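PDB 4HY3: phosphoglycerate oxidoreductase from Rhizobium etli, which probably reduces glyoxylate and hydroxypyruvate with a nicotinamide cofactor bound in a Rossmann-type domain. Local coordinates for residues A[264-277]-A[290-303]. Sequence-based numbering, arbitrary orientation.
Sequences LLSRADVVDFDALM and DVYPEEPLPLDHPV
Leu-264, at the end of strand 261-264, and Asp-290, just past the neighbouring parallel strand 286-289, are joined by one backbone hydrogen bond: Asp-290 N gives to Leu-264 O at 3.0 Å. The backbones come nearest at Ala-268 and Tyr-292, whose CA atoms lie 5.3 Å apart. Val-291 turns its CG1 onto Leu-264 CG at 3.8 Å and against the backbone N of Ala-268. The methyl of Ala-268 rests on the peptide between Tyr-292 and Pro-293.

Phe-273, in the first turn of helix 273-281, carries the middle of the contact. Pro-293 lies over one face of its ring, a CH-pi contact with CD 3.8 Å from the ring centroid, while Leu-276 CD2 sits over the opposite face. The Tyr-292 ring meets it rim to rim, planes at 38°. Cutting Phe-273 back to an alanine is likely to open a gap beneath Pro-293 and take from the Tyr-292 ring this neighbour. Farther along the helix, selenomethionine Met-277 bends at chi3 (64°), bringing CE to 3.8 Å from Pro-302 CB and SE beside Val-303. His-301 ND1, in turn, accepts from Val-303 N in the ring plane.

Asp-272 N-caps the helix through OD2, which takes the N-H of Ala-275. Tyr-292 also meets Phe-156 of the second subunit. The whole joins consecutive strand ends of a Rossmann-type parallel sheet: the crossover helix 273-281 is covered by the long loop leading to strand 309-311.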
loop_
_atom_site.group_PDB
_atom_site.type_symbol
_atom_site.label_atom_id
_atom_site.label_comp_id
_atom_site.label_asym_id
_atom_site.label_seq_id
_atom_site.Cartn_x
_atom_site.Cartn_y
_atom_site.Cartn_z
ATOM N N LEU A 264 -17.883 14.628 13.689
ATOM C CA LEU A 264 -17.180 15.570 14.561
ATOM C C LEU A 264 -16.304 14.876 15.632
ATOM O O LEU A 264 -16.824 14.258 16.580
ATOM C CB LEU A 264 -18.196 16.492 15.226
ATOM C CG LEU A 264 -17.634 17.588 16.106
ATOM C CD1 LEU A 264 -16.778 18.528 15.269
ATOM C CD2 LEU A 264 -18.780 18.323 16.796
ATOM N N LEU A 265 -14.985 15.011 15.496
ATOM C CA LEU A 265 -14.068 14.253 16.330
ATOM C C LEU A 265 -13.238 15.101 17.265
ATOM O O LEU A 265 -12.689 14.594 18.234
ATOM C CB LEU A 265 -13.149 13.377 15.460
ATOM C CG LEU A 265 -13.889 12.333 14.632
ATOM C CD1 LEU A 265 -13.038 11.754 13.517
ATOM C CD2 LEU A 265 -14.469 11.253 15.533
ATOM N N SER A 266 -13.125 16.387 16.987
ATOM C CA SER A 266 -12.318 17.244 17.844
ATOM C C SER A 266 -12.999 18.579 18.016
ATOM O O SER A 266 -13.416 19.188 17.025
ATOM C CB SER A 266 -10.977 17.492 17.186
ATOM O OG SER A 266 -11.175 18.140 15.929
ATOM N N ARG A 267 -13.112 19.031 19.262
ATOM C CA ARG A 267 -13.391 20.428 19.534
ATOM C C ARG A 267 -14.820 20.782 19.102
ATOM O O ARG A 267 -15.089 20.991 17.915
ATOM C CB ARG A 267 -12.339 21.289 18.796
ATOM C CG ARG A 267 -11.852 22.536 19.515
ATOM C CD ARG A 267 -11.015 22.247 20.755
ATOM N NE ARG A 267 -10.893 23.443 21.599
ATOM C CZ ARG A 267 -11.297 23.523 22.863
ATOM N NH1 ARG A 267 -11.842 22.473 23.454
ATOM N NH2 ARG A 267 -11.155 24.657 23.538
ATOM N N ALA A 268 -15.738 20.851 20.059
ATOM C CA ALA A 268 -17.126 21.179 19.721
ATOM C C ALA A 268 -17.291 22.665 19.457
ATOM O O ALA A 268 -18.224 23.086 18.764
ATOM C CB ALA A 268 -18.076 20.735 20.820
ATOM N N ASP A 269 -16.375 23.461 19.997
ATOM C CA ASP A 269 -16.513 24.900 19.907
ATOM C C ASP A 269 -16.390 25.478 18.473
ATOM O O ASP A 269 -16.596 26.674 18.267
ATOM C CB ASP A 269 -15.611 25.617 20.947
ATOM C CG ASP A 269 -14.109 25.386 20.723
ATOM O OD1 ASP A 269 -13.692 25.122 19.579
ATOM O OD2 ASP A 269 -13.334 25.503 21.702
ATOM N N VAL A 270 -16.094 24.623 17.492
ATOM C CA VAL A 270 -15.856 25.079 16.109
ATOM C C VAL A 270 -17.120 25.173 15.252
ATOM O O VAL A 270 -17.114 25.869 14.226
ATOM C CB VAL A 270 -14.807 24.213 15.361
ATOM C CG1 VAL A 270 -13.548 24.064 16.189
ATOM C CG2 VAL A 270 -15.360 22.848 14.997
ATOM N N VAL A 271 -18.176 24.456 15.667
ATOM C CA VAL A 271 -19.457 24.364 14.932
ATOM C C VAL A 271 -20.537 25.027 15.742
ATOM O O VAL A 271 -20.399 25.129 16.960
ATOM C CB VAL A 271 -19.947 22.895 14.691
ATOM C CG1 VAL A 271 -18.970 22.112 13.819
ATOM C CG2 VAL A 271 -20.298 22.170 16.004
ATOM N N ASP A 272 -21.620 25.446 15.087
ATOM C CA ASP A 272 -22.791 25.852 15.839
ATOM C C ASP A 272 -23.680 24.657 16.063
ATOM O O ASP A 272 -24.261 24.123 15.123
ATOM C CB ASP A 272 -23.569 26.998 15.203
ATOM C CG ASP A 272 -24.666 27.501 16.127
ATOM O OD1 ASP A 272 -24.472 28.570 16.748
ATOM O OD2 ASP A 272 -25.690 26.792 16.284
ATOM N N PHE A 273 -23.794 24.237 17.312
ATOM C CA PHE A 273 -24.443 22.967 17.548
ATOM C C PHE A 273 -25.878 22.962 17.052
ATOM O O PHE A 273 -26.273 22.077 16.283
ATOM C CB PHE A 273 -24.326 22.498 18.999
ATOM C CG PHE A 273 -23.974 21.049 19.109
ATOM C CD1 PHE A 273 -22.647 20.655 19.211
ATOM C CD2 PHE A 273 -24.957 20.071 19.026
ATOM C CE1 PHE A 273 -22.312 19.311 19.267
ATOM C CE2 PHE A 273 -24.633 18.726 19.088
ATOM C CZ PHE A 273 -23.309 18.347 19.204
ATOM N N ASP A 274 -26.642 23.979 17.456
ATOM C CA ASP A 274 -28.054 24.077 17.081
ATOM C C ASP A 274 -28.180 24.304 15.577
ATOM O O ASP A 274 -29.163 23.889 14.974
ATOM C CB ASP A 274 -28.789 25.177 17.863
ATOM C CG ASP A 274 -28.141 25.487 19.216
ATOM O OD1 ASP A 274 -28.718 25.107 20.262
ATOM O OD2 ASP A 274 -27.055 26.117 19.224
ATOM N N ALA A 275 -27.185 24.948 14.970
ATOM C CA ALA A 275 -27.122 25.001 13.505
ATOM C C ALA A 275 -26.993 23.596 12.942
ATOM O O ALA A 275 -27.700 23.252 11.997
ATOM C CB ALA A 275 -25.981 25.881 13.019
ATOM N N LEU A 276 -26.115 22.781 13.542
ATOM C CA LEU A 276 -25.937 21.372 13.137
ATOM C C LEU A 276 -27.182 20.496 13.367
ATOM O O LEU A 276 -27.638 19.805 12.458
ATOM C CB LEU A 276 -24.691 20.755 13.787
ATOM C CG LEU A 276 -24.574 19.219 13.749
ATOM C CD1 LEU A 276 -24.063 18.668 12.422
ATOM C CD2 LEU A 276 -23.746 18.733 14.921
HETATM N N MSE A 277 -27.739 20.535 14.571
HETATM C CA MSE A 277 -28.983 19.805 14.852
HETATM C C MSE A 277 -30.070 20.167 13.850
HETATM O O MSE A 277 -30.745 19.288 13.290
HETATM C CB MSE A 277 -29.397 20.084 16.289
HETATM C CG MSE A 277 -28.346 19.499 17.220
HETATM SE SE MSE A 277 -29.040 19.384 19.059
HETATM C CE MSE A 277 -30.495 18.088 18.754
ATOM N N ASP A 290 -18.406 13.008 18.771
ATOM C CA ASP A 290 -17.904 12.498 20.044
ATOM C C ASP A 290 -17.712 13.615 21.036
ATOM O O ASP A 290 -17.438 13.380 22.203
ATOM C CB ASP A 290 -16.576 11.739 19.878
ATOM C CG ASP A 290 -16.210 10.931 21.126
ATOM O OD1 ASP A 290 -16.975 10.013 21.537
ATOM O OD2 ASP A 290 -15.164 11.237 21.716
ATOM N N VAL A 291 -17.850 14.844 20.575
ATOM C CA VAL A 291 -17.653 15.974 21.463
ATOM C C VAL A 291 -18.899 16.861 21.433
ATOM O O VAL A 291 -19.659 16.841 20.466
ATOM C CB VAL A 291 -16.337 16.712 21.121
ATOM C CG1 VAL A 291 -16.450 17.399 19.764
ATOM C CG2 VAL A 291 -15.931 17.692 22.230
ATOM N N TYR A 292 -19.135 17.593 22.514
ATOM C CA TYR A 292 -20.391 18.329 22.693
ATOM C C TYR A 292 -20.132 19.685 23.336
ATOM O O TYR A 292 -19.107 19.853 23.998
ATOM C CB TYR A 292 -21.375 17.499 23.518
ATOM C CG TYR A 292 -21.786 16.292 22.762
ATOM C CD1 TYR A 292 -22.864 16.332 21.903
ATOM C CD2 TYR A 292 -21.060 15.115 22.851
ATOM C CE1 TYR A 292 -23.227 15.218 21.161
ATOM C CE2 TYR A 292 -21.408 14.006 22.111
ATOM C CZ TYR A 292 -22.487 14.073 21.268
ATOM O OH TYR A 292 -22.833 12.981 20.543
ATOM N N PRO A 293 -21.049 20.653 23.144
ATOM C CA PRO A 293 -20.796 22.011 23.632
ATOM C C PRO A 293 -20.650 22.060 25.143
ATOM O O PRO A 293 -20.003 22.971 25.663
ATOM C CB PRO A 293 -22.034 22.791 23.190
ATOM C CG PRO A 293 -23.110 21.763 23.074
ATOM C CD PRO A 293 -22.427 20.494 22.638
ATOM N N GLU A 294 -21.233 21.085 25.838
ATOM C CA GLU A 294 -21.061 20.954 27.285
ATOM C C GLU A 294 -20.953 19.471 27.720
ATOM O O GLU A 294 -21.700 18.606 27.232
ATOM C CB GLU A 294 -22.191 21.674 28.010
ATOM C CG GLU A 294 -21.930 21.903 29.485
ATOM C CD GLU A 294 -23.211 22.175 30.250
ATOM O OE1 GLU A 294 -24.209 22.606 29.622
ATOM O OE2 GLU A 294 -23.216 21.954 31.482
ATOM N N GLU A 295 -20.012 19.179 28.622
ATOM C CA GLU A 295 -19.707 17.789 28.966
ATOM C C GLU A 295 -19.488 17.599 30.435
ATOM O O GLU A 295 -18.480 18.060 30.960
ATOM C CB GLU A 295 -18.482 17.290 28.218
ATOM C CG GLU A 295 -18.673 17.228 26.715
ATOM C CD GLU A 295 -17.366 17.142 25.984
ATOM O OE1 GLU A 295 -16.315 17.302 26.650
ATOM O OE2 GLU A 295 -17.393 16.916 24.755
ATOM N N PRO A 296 -20.408 16.860 31.089
ATOM C CA PRO A 296 -21.475 16.141 30.372
ATOM C C PRO A 296 -22.653 17.038 29.995
ATOM O O PRO A 296 -22.822 18.112 30.563
ATOM C CB PRO A 296 -21.900 15.058 31.364
ATOM C CG PRO A 296 -21.569 15.621 32.715
ATOM C CD PRO A 296 -20.499 16.675 32.551
ATOM N N LEU A 297 -23.434 16.593 29.019
ATOM C CA LEU A 297 -24.589 17.313 28.511
ATOM C C LEU A 297 -25.750 17.155 29.497
ATOM O O LEU A 297 -25.926 16.072 30.059
ATOM C CB LEU A 297 -24.962 16.697 27.161
ATOM C CG LEU A 297 -25.527 17.531 26.004
ATOM C CD1 LEU A 297 -24.639 18.701 25.586
ATOM C CD2 LEU A 297 -25.800 16.635 24.813
ATOM N N PRO A 298 -26.545 18.224 29.735
ATOM C CA PRO A 298 -27.677 18.016 30.645
ATOM C C PRO A 298 -28.574 16.898 30.137
ATOM O O PRO A 298 -28.612 16.641 28.929
ATOM C CB PRO A 298 -28.427 19.364 30.635
ATOM C CG PRO A 298 -27.743 20.232 29.646
ATOM C CD PRO A 298 -26.394 19.641 29.357
ATOM N N LEU A 299 -29.275 16.236 31.053
ATOM C CA LEU A 299 -30.121 15.080 30.718
ATOM C C LEU A 299 -31.290 15.431 29.770
ATOM O O LEU A 299 -31.642 14.634 28.894
ATOM C CB LEU A 299 -30.639 14.412 31.999
ATOM C CG LEU A 299 -29.608 14.145 33.105
ATOM C CD1 LEU A 299 -29.981 14.843 34.419
ATOM C CD2 LEU A 299 -29.374 12.648 33.289
ATOM N N ASP A 300 -31.869 16.624 29.944
ATOM C CA ASP A 300 -33.018 17.082 29.143
ATOM C C ASP A 300 -32.675 17.448 27.680
ATOM O O ASP A 300 -33.557 17.519 26.817
ATOM C CB ASP A 300 -33.689 18.283 29.829
ATOM C CG ASP A 300 -32.997 19.605 29.510
ATOM O OD1 ASP A 300 -31.892 19.846 30.037
ATOM O OD2 ASP A 300 -33.564 20.399 28.729
ATOM N N HIS A 301 -31.393 17.687 27.421
ATOM C CA HIS A 301 -30.892 18.156 26.136
ATOM C C HIS A 301 -31.506 17.521 24.902
ATOM O O HIS A 301 -31.663 16.298 24.826
ATOM C CB HIS A 301 -29.385 17.972 26.111
ATOM C CG HIS A 301 -28.670 18.906 25.170
ATOM N ND1 HIS A 301 -28.654 18.719 23.834
ATOM C CD2 HIS A 301 -27.910 20.054 25.421
ATOM C CE1 HIS A 301 -27.932 19.703 23.256
ATOM N NE2 HIS A 301 -27.476 20.517 24.232
ATOM N N PRO A 302 -31.856 18.353 23.907
ATOM C CA PRO A 302 -32.444 17.849 22.672
ATOM C C PRO A 302 -31.656 16.745 21.979
ATOM O O PRO A 302 -32.265 15.823 21.439
ATOM C CB PRO A 302 -32.501 19.093 21.780
ATOM C CG PRO A 302 -32.670 20.214 22.734
ATOM C CD PRO A 302 -31.945 19.825 23.995
ATOM N N VAL A 303 -30.327 16.828 21.988
ATOM C CA VAL A 303 -29.499 15.942 21.144
ATOM C C VAL A 303 -29.821 14.469 21.333
ATOM O O VAL A 303 -29.590 13.650 20.447
ATOM C CB VAL A 303 -27.989 16.141 21.362
ATOM C CG1 VAL A 303 -27.199 15.365 20.323
ATOM C CG2 VAL A 303 -27.628 17.609 21.257
#